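Local coordinates for protein trehalose-6-phosphate phosphatase (Candida albicans, PDB 5DXF) that belongs to glycosyltransferase family 20 and has the GT-B fold, two Rossmann-like domains facing each other across a cleft, at residues A[258-263]-A[435-440]; A[309-314]-A[421-426]; A[443-448]-A[501-506]; A[454-459]-A[482-487]. One frame throughout, in Å; residues are numbered along the deposited sequence.

Contact 1: A[258-263]-A[435-440]; sequences GFQSDS and DGMNTT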
loop_
_atom_site.group_PDB
_atom_site.type_symbol
_atom_site.label_atom_id
_atom_site.label_comp_id
_atom_site.label_asym_id
_atom_site.label_seq_id
_atom_site.Cartn_x
_atom_site.Cartn_y
_atom_site.Cartn_z
ATOM N N GLY A 258 12.484 8.546 -0.647
ATOM C CA GLY A 258 12.377 7.190 -1.162
ATOM C C GLY A 258 11.129 6.899 -1.978
ATOM O O GLY A 258 10.047 7.415 -1.688
ATOM N N PHE A 259 11.279 6.061 -3.002
ATOM C CA PHE A 259 10.147 5.658 -3.831
ATOM C C PHE A 259 10.079 4.143 -4.010
ATOM O O PHE A 259 11.078 3.440 -3.833
ATOM C CB PHE A 259 10.216 6.336 -5.201
ATOM C CG PHE A 259 10.076 7.827 -5.143
ATOM C CD1 PHE A 259 8.823 8.420 -5.153
ATOM C CD2 PHE A 259 11.197 8.638 -5.078
ATOM C CE1 PHE A 259 8.690 9.793 -5.097
ATOM C CE2 PHE A 259 11.072 10.010 -5.025
ATOM C CZ PHE A 259 9.817 10.589 -5.031
ATOM N N GLN A 260 8.898 3.648 -4.368
ATOM C CA GLN A 260 8.691 2.222 -4.594
ATOM C C GLN A 260 9.349 1.768 -5.893
ATOM O O GLN A 260 9.903 0.669 -5.973
ATOM C CB GLN A 260 7.193 1.896 -4.633
ATOM C CG GLN A 260 6.378 2.417 -3.452
ATOM C CD GLN A 260 6.498 1.548 -2.213
ATOM O OE1 GLN A 260 7.323 0.639 -2.153
ATOM N NE2 GLN A 260 5.666 1.825 -1.215
ATOM N N SER A 261 9.322 2.627 -6.902
ATOM C CA SER A 261 9.791 2.251 -8.227
ATOM C C SER A 261 10.602 3.331 -8.939
ATOM O O SER A 261 10.551 4.487 -8.582
ATOM C CB SER A 261 8.617 1.776 -9.080
ATOM O OG SER A 261 8.916 1.855 -10.452
ATOM N N ASP A 262 11.374 2.915 -9.928
ATOM C CA ASP A 262 12.282 3.776 -10.683
ATOM C C ASP A 262 11.546 4.938 -11.346
ATOM O O ASP A 262 12.010 6.085 -11.320
ATOM C CB ASP A 262 13.020 2.945 -11.740
ATOM C CG ASP A 262 14.047 3.751 -12.514
ATOM O OD1 ASP A 262 14.815 4.507 -11.885
ATOM O OD2 ASP A 262 14.086 3.621 -13.758
ATOM N N SER A 263 10.395 4.630 -11.937
ATOM C CA SER A 263 9.605 5.615 -12.664
ATOM C C SER A 263 9.180 6.782 -11.781
ATOM O O SER A 263 9.161 7.929 -12.227
ATOM C CB SER A 263 8.370 4.954 -13.279
ATOM O OG SER A 263 7.532 4.415 -12.274
ATOM N N ASP A 435 -0.203 1.473 -8.748
ATOM C CA ASP A 435 0.023 1.514 -7.305
ATOM C C ASP A 435 1.506 1.582 -6.952
ATOM O O ASP A 435 2.368 1.345 -7.798
ATOM C CB ASP A 435 -0.619 0.299 -6.619
ATOM C CG ASP A 435 -0.120 -1.033 -7.165
ATOM O OD1 ASP A 435 0.985 -1.095 -7.745
ATOM O OD2 ASP A 435 -0.842 -2.037 -7.000
ATOM N N GLY A 436 1.792 1.905 -5.695
ATOM C CA GLY A 436 3.156 1.895 -5.205
ATOM C C GLY A 436 3.640 0.469 -5.037
ATOM O O GLY A 436 4.691 0.094 -5.556
ATOM N N MET A 437 2.858 -0.332 -4.318
ATOM C CA MET A 437 3.204 -1.728 -4.079
ATOM C C MET A 437 1.979 -2.589 -3.791
ATOM O O MET A 437 1.044 -2.154 -3.119
ATOM C CB MET A 437 4.193 -1.839 -2.917
ATOM C CG MET A 437 5.634 -1.992 -3.359
ATOM S SD MET A 437 5.855 -3.456 -4.385
ATOM C CE MET A 437 7.389 -3.055 -5.212
ATOM N N ASN A 438 1.996 -3.815 -4.303
ATOM C CA ASN A 438 0.941 -4.778 -4.018
ATOM C C ASN A 438 1.394 -5.789 -2.969
ATOM O O ASN A 438 2.110 -6.742 -3.275
ATOM C CB ASN A 438 0.506 -5.497 -5.294
ATOM C CG ASN A 438 -0.791 -6.263 -5.116
ATOM O OD1 ASN A 438 -0.786 -7.459 -4.822
ATOM N ND2 ASN A 438 -1.913 -5.574 -5.290
ATOM N N THR A 439 0.973 -5.562 -1.729
ATOM C CA THR A 439 1.325 -6.418 -0.601
ATOM C C THR A 439 0.748 -7.829 -0.752
ATOM O O THR A 439 1.397 -8.832 -0.417
ATOM C CB THR A 439 0.823 -5.795 0.721
ATOM O OG1 THR A 439 1.458 -4.526 0.925
ATOM C CG2 THR A 439 1.117 -6.700 1.902
ATOM N N THR A 440 -0.474 -7.886 -1.273
ATOM C CA THR A 440 -1.220 -9.131 -1.418
ATOM C C THR A 440 -0.474 -10.174 -2.249
ATOM O O THR A 440 -0.525 -11.363 -1.944
ATOM C CB THR A 440 -2.603 -8.866 -2.054
ATOM O OG1 THR A 440 -3.329 -7.934 -1.243
ATOM C CG2 THR A 440 -3.405 -10.155 -2.178
#
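Gln-260 meets Gly-436 and Met-437 where the two Rossmann-like domains of the GT-B fold come together. Gln-260 follows strand 256-259 of the large mixed sheet, while Gly-436 and Met-437 lie in the loop leading into helix 439-447 of the other domain. The closest backbones are those of Gln-260 and Gly-436, whose CA atoms are 5.6 Å apart. The glutamine chain leaves its backbone toward this loop and bends at the second torsion (chi2 -80°), which lays its aliphatic part over the glycine and turns the amide toward Met-437. Thus CB of Gln-260 sits 3.2 Å from O of Gly-436, and CG of Gln-260 is 3.7 Å from CA of Gly-436. The glutamine and methionine chains pass each other at a slant, with no hydrogen bond between the two segments. The amide instead bonds outside the two segments: OE1 accepts from the backbone N of Ile-299 and NE2 donates to O of His-229. Held at both of its ends, the amide cannot easily rotate, and this fixes the polar surface met by the methionine. There, OE1 of Gln-260 lies 3.4 Å from CG of Met-437, a methylene rather than the sulfur.

Contact 2: A[309-314]-A[421-426]; sequences DAFSSE and LLRVAD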
loop_
_atom_site.group_PDB
_atom_site.type_symbol
_atom_site.label_atom_id
_atom_site.label_comp_id
_atom_site.label_asym_id
_atom_site.label_seq_id
_atom_site.Cartn_x
_atom_site.Cartn_y
_atom_site.Cartn_z
ATOM N N ASP A 309 1.984 -17.236 10.806
ATOM C CA ASP A 309 0.538 -17.207 10.915
ATOM C C ASP A 309 -0.103 -18.073 9.864
ATOM O O ASP A 309 -1.075 -18.746 10.111
ATOM C CB ASP A 309 0.025 -15.779 10.837
ATOM C CG ASP A 309 0.541 -14.921 11.954
ATOM O OD1 ASP A 309 1.417 -15.373 12.695
ATOM O OD2 ASP A 309 0.076 -13.783 12.100
ATOM N N ALA A 310 0.456 -18.052 8.676
ATOM C CA ALA A 310 -0.076 -18.847 7.600
ATOM C C ALA A 310 -0.003 -20.316 7.941
ATOM O O ALA A 310 -0.896 -21.080 7.628
ATOM C CB ALA A 310 0.698 -18.576 6.327
ATOM N N PHE A 311 1.086 -20.724 8.566
ATOM C CA PHE A 311 1.316 -22.159 8.728
ATOM C C PHE A 311 1.326 -22.676 10.171
ATOM O O PHE A 311 1.556 -23.864 10.397
ATOM C CB PHE A 311 2.628 -22.538 8.037
ATOM C CG PHE A 311 2.647 -22.213 6.571
ATOM C CD1 PHE A 311 1.860 -22.927 5.682
ATOM C CD2 PHE A 311 3.442 -21.191 6.082
ATOM C CE1 PHE A 311 1.868 -22.628 4.332
ATOM C CE2 PHE A 311 3.457 -20.889 4.731
ATOM C CZ PHE A 311 2.668 -21.610 3.856
ATOM N N SER A 312 1.065 -21.812 11.147
ATOM C CA SER A 312 1.035 -22.267 12.539
ATOM C C SER A 312 -0.242 -23.037 12.859
ATOM O O SER A 312 -1.321 -22.714 12.358
ATOM C CB SER A 312 1.176 -21.090 13.506
ATOM O OG SER A 312 1.148 -21.537 14.851
ATOM N N SER A 313 -0.106 -24.058 13.699
ATOM C CA SER A 313 -1.234 -24.886 14.106
ATOM C C SER A 313 -2.102 -24.158 15.122
ATOM O O SER A 313 -3.326 -24.285 15.117
ATOM C CB SER A 313 -0.731 -26.211 14.684
ATOM O OG SER A 313 0.341 -25.992 15.583
ATOM N N GLU A 314 -1.450 -23.387 15.986
ATOM C CA GLU A 314 -2.121 -22.649 17.049
ATOM C C GLU A 314 -3.207 -21.704 16.542
ATOM O O GLU A 314 -4.290 -21.635 17.124
ATOM C CB GLU A 314 -1.094 -21.853 17.861
ATOM C CG GLU A 314 -0.153 -22.708 18.689
ATOM C CD GLU A 314 -0.868 -23.452 19.799
ATOM O OE1 GLU A 314 -1.482 -22.791 20.664
ATOM O OE2 GLU A 314 -0.818 -24.701 19.809
ATOM N N LEU A 421 -7.587 -18.219 2.813
ATOM C CA LEU A 421 -7.941 -17.903 1.429
ATOM C C LEU A 421 -6.732 -17.890 0.488
ATOM O O LEU A 421 -6.782 -18.467 -0.602
ATOM C CB LEU A 421 -8.674 -16.555 1.367
ATOM C CG LEU A 421 -10.141 -16.547 1.819
ATOM C CD1 LEU A 421 -10.646 -15.125 2.017
ATOM C CD2 LEU A 421 -11.011 -17.293 0.820
ATOM N N LEU A 422 -5.647 -17.249 0.910
ATOM C CA LEU A 422 -4.439 -17.221 0.090
ATOM C C LEU A 422 -3.835 -18.615 -0.076
ATOM O O LEU A 422 -3.407 -18.979 -1.172
ATOM C CB LEU A 422 -3.401 -16.270 0.686
ATOM C CG LEU A 422 -3.768 -14.785 0.647
ATOM C CD1 LEU A 422 -2.627 -13.933 1.181
ATOM C CD2 LEU A 422 -4.149 -14.355 -0.764
ATOM N N ARG A 423 -3.808 -19.397 0.999
ATOM C CA ARG A 423 -3.239 -20.742 0.939
ATOM C C ARG A 423 -4.051 -21.707 0.065
ATOM O O ARG A 423 -3.473 -22.483 -0.695
ATOM C CB ARG A 423 -3.085 -21.320 2.350
ATOM C CG ARG A 423 -1.773 -20.957 3.034
ATOM C CD ARG A 423 -1.614 -21.692 4.355
ATOM N NE ARG A 423 -1.612 -23.140 4.172
ATOM C CZ ARG A 423 -1.730 -24.023 5.157
ATOM N NH1 ARG A 423 -1.863 -23.610 6.411
ATOM N NH2 ARG A 423 -1.719 -25.321 4.889
ATOM N N VAL A 424 -5.379 -21.663 0.157
ATOM C CA VAL A 424 -6.212 -22.576 -0.628
ATOM C C VAL A 424 -6.227 -22.173 -2.105
ATOM O O VAL A 424 -6.622 -22.954 -2.971
ATOM C CB VAL A 424 -7.677 -22.626 -0.107
ATOM C CG1 VAL A 424 -8.439 -23.815 -0.705
ATOM C CG2 VAL A 424 -7.712 -22.700 1.414
ATOM N N ALA A 425 -5.784 -20.954 -2.392
ATOM C CA ALA A 425 -5.835 -20.426 -3.752
ATOM C C ALA A 425 -5.035 -21.259 -4.754
ATOM O O ALA A 425 -3.887 -21.630 -4.498
ATOM C CB ALA A 425 -5.344 -18.995 -3.768
ATOM N N ASP A 426 -5.654 -21.571 -5.883
ATOM C CA ASP A 426 -4.966 -22.198 -6.985
ATOM C C ASP A 426 -4.415 -21.136 -7.931
ATOM O O ASP A 426 -3.611 -21.420 -8.801
ATOM C CB ASP A 426 -5.908 -23.144 -7.728
ATOM C CG ASP A 426 -6.431 -24.269 -6.844
ATOM O OD1 ASP A 426 -5.647 -25.168 -6.473
ATOM O OD2 ASP A 426 -7.633 -24.254 -6.527
#
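Ala-310 and Arg-423 form the nearest backbone pair, with CA atoms 7.6 Å apart, which sets the final turn of helix 303-311 beside the final turn of helix 415-424. That spacing is bridged by the arginine, whose CB points toward helix 303-311. Its chain runs extended and then bends at the third torsion (chi3 60°), a turn that places the guanidinium against both Ala-310 and Phe-311. NH1 of Arg-423 donates to the backbone O of Ala-310 at 3.0 Å; the N-H...O angle of 145° shows a bent bond, and the oxygen lies at the edge of the guanidinium, somewhat out of its plane. This carbonyl belongs to the C-terminal end of a helix, where the helix dipole would probably add to the attraction for a positive group. CD1 of Phe-311 lies over one face of the guanidinium, offset toward the guanidinium's rim and 3.8 Å from CZ of Arg-423, while CE1 of Phe-311 is 3.5 Å from NE of Arg-423. Because the two planes are 43° apart, this is an oblique approach rather than a parallel stack. The guanidinium is thus bonded to Ala-310 of helix 303-311 and, through a salt bridge from NH2, to Glu-318 of helix 317-327. The phenyl ring separately meets Tyr-450 edge-to-face. Around the pair, helix 317-327 touches the arginine through Val-317 and Val-321, and Cys-447 of helix 439-447 also packs against it; next along helix 415-424, Val-424 reaches Leu-333 of strand 332-339.

Contact 3: A[443-448]-A[501-506]; sequences EFVICQ and SKLYEK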
loop_
_atom_site.group_PDB
_atom_site.type_symbol
_atom_site.label_atom_id
_atom_site.label_comp_id
_atom_site.label_asym_id
_atom_site.label_seq_id
_atom_site.Cartn_x
_atom_site.Cartn_y
_atom_site.Cartn_z
ATOM N N GLU A 443 2.438 -11.570 -0.010
ATOM C CA GLU A 443 1.810 -12.443 0.983
ATOM C C GLU A 443 1.351 -13.766 0.369
ATOM O O GLU A 443 1.531 -14.832 0.962
ATOM C CB GLU A 443 0.628 -11.733 1.646
ATOM C CG GLU A 443 1.019 -10.887 2.845
ATOM C CD GLU A 443 -0.006 -9.820 3.176
ATOM O OE1 GLU A 443 0.143 -9.157 4.225
ATOM O OE2 GLU A 443 -0.954 -9.637 2.384
ATOM N N PHE A 444 0.766 -13.685 -0.822
ATOM C CA PHE A 444 0.332 -14.868 -1.559
ATOM C C PHE A 444 1.507 -15.788 -1.870
ATOM O O PHE A 444 1.418 -17.009 -1.689
ATOM C CB PHE A 444 -0.372 -14.458 -2.855
ATOM C CG PHE A 444 -0.592 -15.593 -3.818
ATOM C CD1 PHE A 444 -1.675 -16.447 -3.670
ATOM C CD2 PHE A 444 0.280 -15.801 -4.879
ATOM C CE1 PHE A 444 -1.883 -17.490 -4.557
ATOM C CE2 PHE A 444 0.081 -16.842 -5.769
ATOM C CZ PHE A 444 -1.004 -17.687 -5.609
ATOM N N VAL A 445 2.602 -15.200 -2.346
ATOM C CA VAL A 445 3.792 -15.976 -2.676
ATOM C C VAL A 445 4.307 -16.703 -1.436
ATOM O O VAL A 445 4.685 -17.874 -1.515
ATOM C CB VAL A 445 4.912 -15.092 -3.273
ATOM C CG1 VAL A 445 6.202 -15.878 -3.400
ATOM C CG2 VAL A 445 4.496 -14.552 -4.632
ATOM N N ILE A 446 4.307 -16.019 -0.290
ATOM C CA ILE A 446 4.673 -16.687 0.960
ATOM C C ILE A 446 3.727 -17.854 1.249
ATOM O O ILE A 446 4.161 -18.957 1.599
ATOM C CB ILE A 446 4.646 -15.731 2.172
ATOM C CG1 ILE A 446 5.736 -14.668 2.060
ATOM C CG2 ILE A 446 4.815 -16.511 3.467
ATOM C CD1 ILE A 446 5.799 -13.769 3.266
ATOM N N CYS A 447 2.433 -17.601 1.088
ATOM C CA CYS A 447 1.406 -18.589 1.398
ATOM C C CYS A 447 1.418 -19.780 0.449
ATOM O O CYS A 447 0.779 -20.796 0.721
ATOM C CB CYS A 447 0.020 -17.938 1.375
ATOM S SG CYS A 447 -0.318 -16.831 2.763
ATOM N N GLN A 448 2.134 -19.656 -0.664
ATOM C CA GLN A 448 2.152 -20.724 -1.656
ATOM C C GLN A 448 3.460 -21.499 -1.719
ATOM O O GLN A 448 3.664 -22.267 -2.653
ATOM C CB GLN A 448 1.849 -20.157 -3.045
ATOM C CG GLN A 448 0.416 -19.722 -3.221
ATOM C CD GLN A 448 -0.565 -20.850 -2.989
ATOM O OE1 GLN A 448 -0.277 -22.008 -3.285
ATOM N NE2 GLN A 448 -1.732 -20.518 -2.455
ATOM N N SER A 501 9.549 -21.144 -6.347
ATOM C CA SER A 501 10.844 -21.067 -5.682
ATOM C C SER A 501 11.430 -19.684 -5.917
ATOM O O SER A 501 11.653 -18.920 -4.963
ATOM C CB SER A 501 11.806 -22.145 -6.185
ATOM O OG SER A 501 13.033 -22.089 -5.474
ATOM N N LYS A 502 11.637 -19.369 -7.196
ATOM C CA LYS A 502 12.193 -18.085 -7.622
ATOM C C LYS A 502 11.527 -16.899 -6.929
ATOM O O LYS A 502 12.199 -16.069 -6.301
ATOM C CB LYS A 502 12.065 -17.934 -9.143
ATOM C CG LYS A 502 12.744 -19.039 -9.939
ATOM C CD LYS A 502 12.491 -18.903 -11.433
ATOM C CE LYS A 502 13.217 -19.997 -12.204
ATOM N NZ LYS A 502 14.238 -19.462 -13.149
ATOM N N LEU A 503 10.202 -16.838 -7.033
ATOM C CA LEU A 503 9.436 -15.749 -6.436
ATOM C C LEU A 503 9.537 -15.731 -4.915
ATOM O O LEU A 503 9.566 -14.665 -4.306
ATOM C CB LEU A 503 7.965 -15.842 -6.837
ATOM C CG LEU A 503 7.653 -15.761 -8.328
ATOM C CD1 LEU A 503 6.159 -15.916 -8.558
ATOM C CD2 LEU A 503 8.157 -14.449 -8.898
ATOM N N TYR A 504 9.591 -16.909 -4.304
ATOM C CA TYR A 504 9.624 -17.006 -2.850
ATOM C C TYR A 504 10.925 -16.445 -2.302
ATOM O O TYR A 504 10.902 -15.568 -1.440
ATOM C CB TYR A 504 9.430 -18.451 -2.394
ATOM C CG TYR A 504 9.346 -18.632 -0.899
ATOM C CD1 TYR A 504 8.199 -18.283 -0.197
ATOM C CD2 TYR A 504 10.410 -19.164 -0.191
ATOM C CE1 TYR A 504 8.123 -18.456 1.178
ATOM C CE2 TYR A 504 10.345 -19.340 1.176
ATOM C CZ TYR A 504 9.203 -18.987 1.856
ATOM O OH TYR A 504 9.156 -19.168 3.218
ATOM N N GLU A 505 12.061 -16.925 -2.803
ATOM C CA GLU A 505 13.330 -16.365 -2.339
ATOM C C GLU A 505 13.481 -14.902 -2.770
ATOM O O GLU A 505 14.153 -14.124 -2.091
ATOM C CB GLU A 505 14.523 -17.200 -2.826
ATOM C CG GLU A 505 14.372 -17.828 -4.192
ATOM C CD GLU A 505 15.686 -18.363 -4.709
ATOM O OE1 GLU A 505 16.187 -19.368 -4.157
ATOM O OE2 GLU A 505 16.224 -17.767 -5.667
ATOM N N LYS A 506 12.840 -14.514 -3.873
ATOM C CA LYS A 506 12.892 -13.112 -4.287
ATOM C C LYS A 506 12.157 -12.212 -3.291
ATOM O O LYS A 506 12.592 -11.093 -3.015
ATOM C CB LYS A 506 12.310 -12.916 -5.687
ATOM C CG LYS A 506 12.636 -11.549 -6.280
ATOM C CD LYS A 506 14.145 -11.316 -6.313
ATOM C CE LYS A 506 14.496 -9.909 -6.778
ATOM N NZ LYS A 506 13.933 -8.864 -5.879
#
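Val-445 and Tyr-504 supply most of the buried surface where helix 439-447 crosses helix 493-509, two helices of the Rossmann-like domain that carries the small parallel sheet of strands 428-430, 455-458 and 471-473. The axes of the short helical segments approach to 9.1 Å with a signed crossing angle of -120°, a steep and apolar crossing. Val-445 points toward the other helix. Its CG1 is anti to the backbone N (chi1 171°) and meets the backbone between Leu-503 and Tyr-504: it lies 3.6 Å from CA of Tyr-504 and 3.7 Å from C of Leu-503. The same methyl is 3.9 Å from CB of Leu-503, so the leucine takes part through the base of its side chain, while beyond this interface it packs on Leu-467 and Ala-470. Tyr-504 acts differently. With CG anti to the backbone N (chi1 -176°), its ring is carried alongside helix 439-447 and presents an edge rather than a face to it. Its hydroxyl is hydrogen-bonded to Glu-307 and to Lys-449, and these two partners restrain the far end of the ring. The edge that faces helix 439-447 touches main chain: CD1 of Tyr-504 is 3.8 Å from O of Val-445, and CE1 of Tyr-504 lies 3.9 Å from CA of Ile-446, which sits in the plane of the ring.

Contact 4: A[454-459]-A[482-487]; sequences PLILSE and AKTIND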
loop_
_atom_site.group_PDB
_atom_site.type_symbol
_atom_site.label_atom_id
_atom_site.label_comp_id
_atom_site.label_asym_id
_atom_site.label_seq_id
_atom_site.Cartn_x
_atom_site.Cartn_y
_atom_site.Cartn_z
ATOM N N PRO A 454 0.325 -20.559 -8.934
ATOM C CA PRO A 454 0.819 -19.452 -9.764
ATOM C C PRO A 454 0.247 -18.068 -9.437
ATOM O O PRO A 454 -0.908 -17.899 -9.013
ATOM C CB PRO A 454 0.406 -19.869 -11.182
ATOM C CG PRO A 454 -0.730 -20.795 -10.995
ATOM C CD PRO A 454 -0.422 -21.546 -9.733
ATOM N N LEU A 455 1.100 -17.073 -9.655
ATOM C CA LEU A 455 0.745 -15.674 -9.495
ATOM C C LEU A 455 0.820 -14.954 -10.835
ATOM O O LEU A 455 1.841 -15.006 -11.523
ATOM C CB LEU A 455 1.670 -14.998 -8.483
ATOM C CG LEU A 455 1.658 -13.468 -8.504
ATOM C CD1 LEU A 455 0.334 -12.933 -7.979
ATOM C CD2 LEU A 455 2.829 -12.904 -7.714
ATOM N N ILE A 456 -0.271 -14.296 -11.208
ATOM C CA ILE A 456 -0.289 -13.464 -12.401
ATOM C C ILE A 456 -0.278 -11.997 -11.986
ATOM O O ILE A 456 -1.084 -11.564 -11.155
ATOM C CB ILE A 456 -1.511 -13.754 -13.286
ATOM C CG1 ILE A 456 -1.596 -15.248 -13.597
ATOM C CG2 ILE A 456 -1.432 -12.951 -14.576
ATOM C CD1 ILE A 456 -2.706 -15.602 -14.564
ATOM N N LEU A 457 0.647 -11.242 -12.568
ATOM C CA LEU A 457 0.931 -9.888 -12.121
ATOM C C LEU A 457 0.777 -8.871 -13.245
ATOM O O LEU A 457 1.256 -9.079 -14.362
ATOM C CB LEU A 457 2.346 -9.819 -11.536
ATOM C CG LEU A 457 2.543 -8.936 -10.305
ATOM C CD1 LEU A 457 1.545 -9.329 -9.236
ATOM C CD2 LEU A 457 3.965 -9.058 -9.778
ATOM N N SER A 458 0.091 -7.775 -12.942
ATOM C CA SER A 458 -0.038 -6.669 -13.879
ATOM C C SER A 458 1.330 -6.034 -14.049
ATOM O O SER A 458 2.082 -5.907 -13.083
ATOM C CB SER A 458 -1.059 -5.640 -13.385
ATOM O OG SER A 458 -1.024 -4.458 -14.166
ATOM N N GLU A 459 1.670 -5.650 -15.273
ATOM C CA GLU A 459 2.973 -5.051 -15.528
ATOM C C GLU A 459 3.016 -3.609 -15.032
ATOM O O GLU A 459 4.084 -2.998 -14.958
ATOM C CB GLU A 459 3.309 -5.109 -17.017
ATOM C CG GLU A 459 2.353 -4.327 -17.898
ATOM C CD GLU A 459 2.647 -4.512 -19.370
ATOM O OE1 GLU A 459 3.034 -5.632 -19.763
ATOM O OE2 GLU A 459 2.498 -3.536 -20.136
ATOM N N ALA A 482 -7.266 -13.487 -20.156
ATOM C CA ALA A 482 -7.926 -14.780 -20.304
ATOM C C ALA A 482 -6.938 -15.875 -20.701
ATOM O O ALA A 482 -6.818 -16.904 -20.015
ATOM C CB ALA A 482 -9.037 -14.679 -21.330
ATOM N N LYS A 483 -6.239 -15.643 -21.811
ATOM C CA LYS A 483 -5.217 -16.569 -22.296
ATOM C C LYS A 483 -4.205 -16.912 -21.203
ATOM O O LYS A 483 -3.831 -18.075 -21.026
ATOM C CB LYS A 483 -4.495 -15.975 -23.508
ATOM C CG LYS A 483 -5.305 -15.971 -24.799
ATOM C CD LYS A 483 -4.697 -15.010 -25.812
ATOM C CE LYS A 483 -4.888 -15.501 -27.238
ATOM N NZ LYS A 483 -6.323 -15.701 -27.577
ATOM N N THR A 484 -3.778 -15.891 -20.466
ATOM C CA THR A 484 -2.794 -16.053 -19.402
ATOM C C THR A 484 -3.333 -16.911 -18.264
ATOM O O THR A 484 -2.618 -17.750 -17.726
ATOM C CB THR A 484 -2.350 -14.695 -18.832
ATOM O OG1 THR A 484 -1.942 -13.832 -19.902
ATOM C CG2 THR A 484 -1.193 -14.878 -17.867
ATOM N N ILE A 485 -4.591 -16.689 -17.898
ATOM C CA ILE A 485 -5.234 -17.475 -16.850
ATOM C C ILE A 485 -5.297 -18.946 -17.255
ATOM O O ILE A 485 -4.955 -19.835 -16.463
ATOM C CB ILE A 485 -6.651 -16.945 -16.542
ATOM C CG1 ILE A 485 -6.570 -15.613 -15.790
ATOM C CG2 ILE A 485 -7.439 -17.952 -15.726
ATOM C CD1 ILE A 485 -7.884 -14.865 -15.741
ATOM N N ASN A 486 -5.715 -19.199 -18.494
ATOM C CA ASN A 486 -5.718 -20.565 -19.011
ATOM C C ASN A 486 -4.324 -21.193 -18.964
ATOM O O ASN A 486 -4.171 -22.348 -18.562
ATOM C CB ASN A 486 -6.262 -20.606 -20.441
ATOM C CG ASN A 486 -6.282 -22.013 -21.016
ATOM O OD1 ASN A 486 -7.138 -22.826 -20.667
ATOM N ND2 ASN A 486 -5.336 -22.304 -21.903
ATOM N N ASP A 487 -3.314 -20.426 -19.367
ATOM C CA ASP A 487 -1.932 -20.905 -19.363
ATOM C C ASP A 487 -1.436 -21.243 -17.960
ATOM O O ASP A 487 -0.758 -22.250 -17.760
ATOM C CB ASP A 487 -1.003 -19.865 -19.988
ATOM C CG ASP A 487 -1.091 -19.836 -21.499
ATOM O OD1 ASP A 487 -1.985 -20.500 -22.063
ATOM O OD2 ASP A 487 -0.263 -19.140 -22.124
#
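Ile-456 reaches Thr-484 and Ile-485 because its CG1 stands anti to its own carbonyl carbon (chi1 -53°) and CD1 then continues in an extended line (chi2 -175°), carrying the terminal methyl from the strand to the helix. On the helix side, chi1 of Thr-484 (-52°) sets OG1 anti to the carbonyl carbon and beside the backbone N, where it hydrogen-bonds to O of Gly-480, and this leaves CG2 anti to the N and directed at the isoleucine. The threonine therefore shows its apolar branch to the strand while its polar branch is satisfied within its own helix. The two methyl contacts are nearly equal: CD1 of Ile-456 lies 3.7 Å from CG2 of Thr-484, and CG2 of Ile-456 lies 3.8 Å from that same methyl. The two side chains lie alongside one another, pointing opposite ways. CD1 of Ile-456 also comes to 3.9 Å from CA of Ile-485 and 4.1 Å from CG1 of Ile-485, which places it over the helix backbone between the two residues. No hydrogen bond joins the segments, and their nearest CA atoms, those of Ile-456 and Ile-485, are 7.8 Å apart. Leu-429 of strand 428-430 packs on both isoleucines, while Leu-455 and Leu-457, the neighbours of Ile-456 in the strand, pack on helix 439-447. This alternation, with helices on the two faces of a parallel sheet in which strand 455-458 is flanked by strands 428-430 and 471-473, is the alpha/beta/alpha layering of a Rossmann-like domain.

In the fold
Contacts 1, 3 and 4 are buried and contact 2 partly buried. Contact 1 spans the two domains and is the most central, its centre about 8 Å from the centre of the chain; those of contacts 2 and 4 are both about 22 Å from it. Contact 1 uses the lead-in to helix 439-447 and contact 3 its later turns; contact 4 is nested within the loop that contact 3 closes, and Phe-444 and Val-445 pack on Leu-455 of strand 455-458. Gln-448 of contact 3 probably hydrogen-bonds to O of Arg-423 in contact 2. Chemistry differs: apolar in contacts 3 and 4, with an aromatic edge in contact 3, polar-to-apolar in contact 1, hydrogen-bonded and charged in contact 2.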